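Local coordinates for O-methyltransferase family 2 (Planctopirus limnophila, PDB 5I2H), which probably acts as a dimeric, S-adenosylmethionine-dependent O-methyltransferase and binds the flavone apigenin, at residues A166-N171 and A315-A320. Residues are numbered along the deposited sequence; the frame is centred on the assembly and turned at random.
Sequences AGRAWN and ALYSLA. With AGI (5,7-dihydroxy-2-(4-hydroxyphenyl)-4H-chromen-4-one), chain C.
The apigenin pocket brings together Arg168, from helix 154-179, and Tyr317, from helix 312-324, around one oxygen of the flavone. Backbones stay well apart here, with 13.9 Å between the CA atoms of Arg168 and Tyr317, and only these two long side chains bridge the gap, coming from opposite directions. Arg168 extends through chi1 (179°) and turns at chi3 (60°), which brings NH1 to 2.7 Å from OAC, the 7-hydroxyl oxygen of apigenin, in a hydrogen bond. Tyr317 OH reaches the same OAC at 2.6 Å, also as a hydrogen bond, though its modelled position is less certain. Arg168 NH1 and Tyr317 OH themselves lie 3.0 Å apart. Guanidinium and phenol planes stand 65° apart, and OAC lies at the edge of both groups. A leucine in place of Arg168 would probably leave this flavone hydroxyl without its cationic donor, with Tyr317 OH still beside it. One turn along, Asn171 ND2 donates hydrogen bonds to Gly167 O (2.8 Å) and Phe104 O of the second subunit. Tyr109 of that subunit packs on both Arg168 and Tyr317 and, like His273, hydrogen-bonds apigenin, so both subunits contribute, consistent with substrate pockets of dimeric plant-type O-methyltransferases.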
# COMPACT_ATOMS: atom_id res chain seq x y z
N ALA A 166 -5.84 21.27 -2.35
CA ALA A 166 -7.16 21.80 -2.67
C ALA A 166 -8.04 20.74 -3.31
O ALA A 166 -9.27 20.79 -3.14
CB ALA A 166 -7.03 23.01 -3.59
N GLY A 167 -7.45 19.78 -4.04
CA GLY A 167 -8.28 18.73 -4.63
C GLY A 167 -9.03 17.93 -3.58
O GLY A 167 -10.22 17.61 -3.75
N ARG A 168 -8.37 17.64 -2.45
CA ARG A 168 -9.10 16.98 -1.37
C ARG A 168 -10.21 17.88 -0.84
O ARG A 168 -11.34 17.42 -0.63
CB ARG A 168 -8.16 16.56 -0.23
CG ARG A 168 -8.96 15.87 0.92
CD ARG A 168 -8.06 15.32 2.02
NE ARG A 168 -7.26 16.40 2.63
CZ ARG A 168 -6.08 16.24 3.21
NH1 ARG A 168 -5.54 15.02 3.28
NH2 ARG A 168 -5.44 17.30 3.71
N ALA A 169 -9.93 19.17 -0.66
CA ALA A 169 -10.95 20.07 -0.14
C ALA A 169 -12.16 20.16 -1.06
O ALA A 169 -13.31 20.22 -0.58
CB ALA A 169 -10.35 21.45 0.10
N TRP A 170 -11.95 20.20 -2.39
CA TRP A 170 -13.13 20.27 -3.26
C TRP A 170 -13.99 19.01 -3.10
O TRP A 170 -15.21 19.07 -3.29
CB TRP A 170 -12.76 20.43 -4.74
CG TRP A 170 -12.15 21.75 -5.09
CD1 TRP A 170 -10.88 21.96 -5.60
CD2 TRP A 170 -12.75 23.07 -4.98
NE1 TRP A 170 -10.66 23.31 -5.78
CE2 TRP A 170 -11.79 24.01 -5.43
CE3 TRP A 170 -14.01 23.54 -4.54
CZ2 TRP A 170 -12.06 25.40 -5.46
CZ3 TRP A 170 -14.27 24.90 -4.60
CH2 TRP A 170 -13.30 25.81 -5.03
N ASN A 171 -13.38 17.87 -2.76
CA ASN A 171 -14.16 16.66 -2.56
C ASN A 171 -14.87 16.63 -1.21
O ASN A 171 -15.91 15.98 -1.11
CB ASN A 171 -13.28 15.42 -2.67
CG ASN A 171 -13.03 15.03 -4.11
OD1 ASN A 171 -13.84 14.29 -4.71
ND2 ASN A 171 -11.95 15.57 -4.72
N ALA A 315 -3.83 4.89 10.15
CA ALA A 315 -2.49 4.63 10.68
C ALA A 315 -1.42 4.85 9.60
O ALA A 315 -0.32 5.36 9.89
CB ALA A 315 -2.44 3.21 11.25
N LEU A 316 -1.73 4.51 8.35
CA LEU A 316 -0.75 4.77 7.28
C LEU A 316 -0.66 6.25 6.96
O LEU A 316 0.43 6.78 6.76
CB LEU A 316 -1.09 3.95 6.02
CG LEU A 316 -1.03 2.42 6.23
CD1 LEU A 316 -1.30 1.69 4.90
CD2 LEU A 316 0.36 1.98 6.82
N TYR A 317 -1.80 6.93 6.89
CA TYR A 317 -1.79 8.38 6.70
C TYR A 317 -1.04 9.07 7.83
O TYR A 317 -0.30 10.04 7.60
CB TYR A 317 -3.24 8.86 6.59
CG TYR A 317 -3.39 10.34 6.38
CD1 TYR A 317 -2.52 11.05 5.58
CD2 TYR A 317 -4.45 11.01 6.96
CE1 TYR A 317 -2.68 12.41 5.38
CE2 TYR A 317 -4.63 12.37 6.77
CZ TYR A 317 -3.73 13.06 6.00
OH TYR A 317 -3.92 14.41 5.79
N SER A 318 -1.18 8.55 9.06
CA SER A 318 -0.43 9.08 10.20
C SER A 318 1.09 8.99 9.99
O SER A 318 1.83 9.91 10.37
CB SER A 318 -0.83 8.33 11.46
OG SER A 318 -0.39 9.06 12.58
N LEU A 319 1.56 7.90 9.39
CA LEU A 319 2.98 7.80 9.05
C LEU A 319 3.39 8.86 8.04
O LEU A 319 4.50 9.40 8.13
CB LEU A 319 3.32 6.42 8.53
CG LEU A 319 3.28 5.36 9.62
CD1 LEU A 319 3.08 3.94 9.00
CD2 LEU A 319 4.57 5.40 10.48
N ALA A 320 2.52 9.16 7.07
CA ALA A 320 2.81 10.26 6.15
C ALA A 320 2.91 11.58 6.90
O ALA A 320 3.82 12.37 6.65
CB ALA A 320 1.73 10.36 5.06
CAG AGI C . 3.23 17.97 2.12
CAE AGI C . 4.40 17.97 1.36
CAM AGI C . 5.48 18.74 1.79
OAB AGI C . 6.62 18.72 1.03
CAF AGI C . 5.40 19.50 2.97
CAH AGI C . 4.22 19.50 3.73
CAP AGI C . 3.14 18.73 3.30
CAQ AGI C . 1.84 18.64 4.01
OAL AGI C . 1.05 17.62 3.54
CAJ AGI C . 1.43 19.50 5.05
CAR AGI C . 0.17 19.31 5.65
OAA AGI C . -0.22 20.07 6.57
CAT AGI C . -0.71 18.19 5.15
CAS AGI C . -0.19 17.34 4.06
CAK AGI C . -0.93 16.29 3.55
CAN AGI C . -2.18 16.02 4.06
OAC AGI C . -2.86 14.99 3.50
CAI AGI C . -2.75 16.78 5.09
CAO AGI C . -2.08 17.85 5.67
OAD AGI C . -2.69 18.53 6.66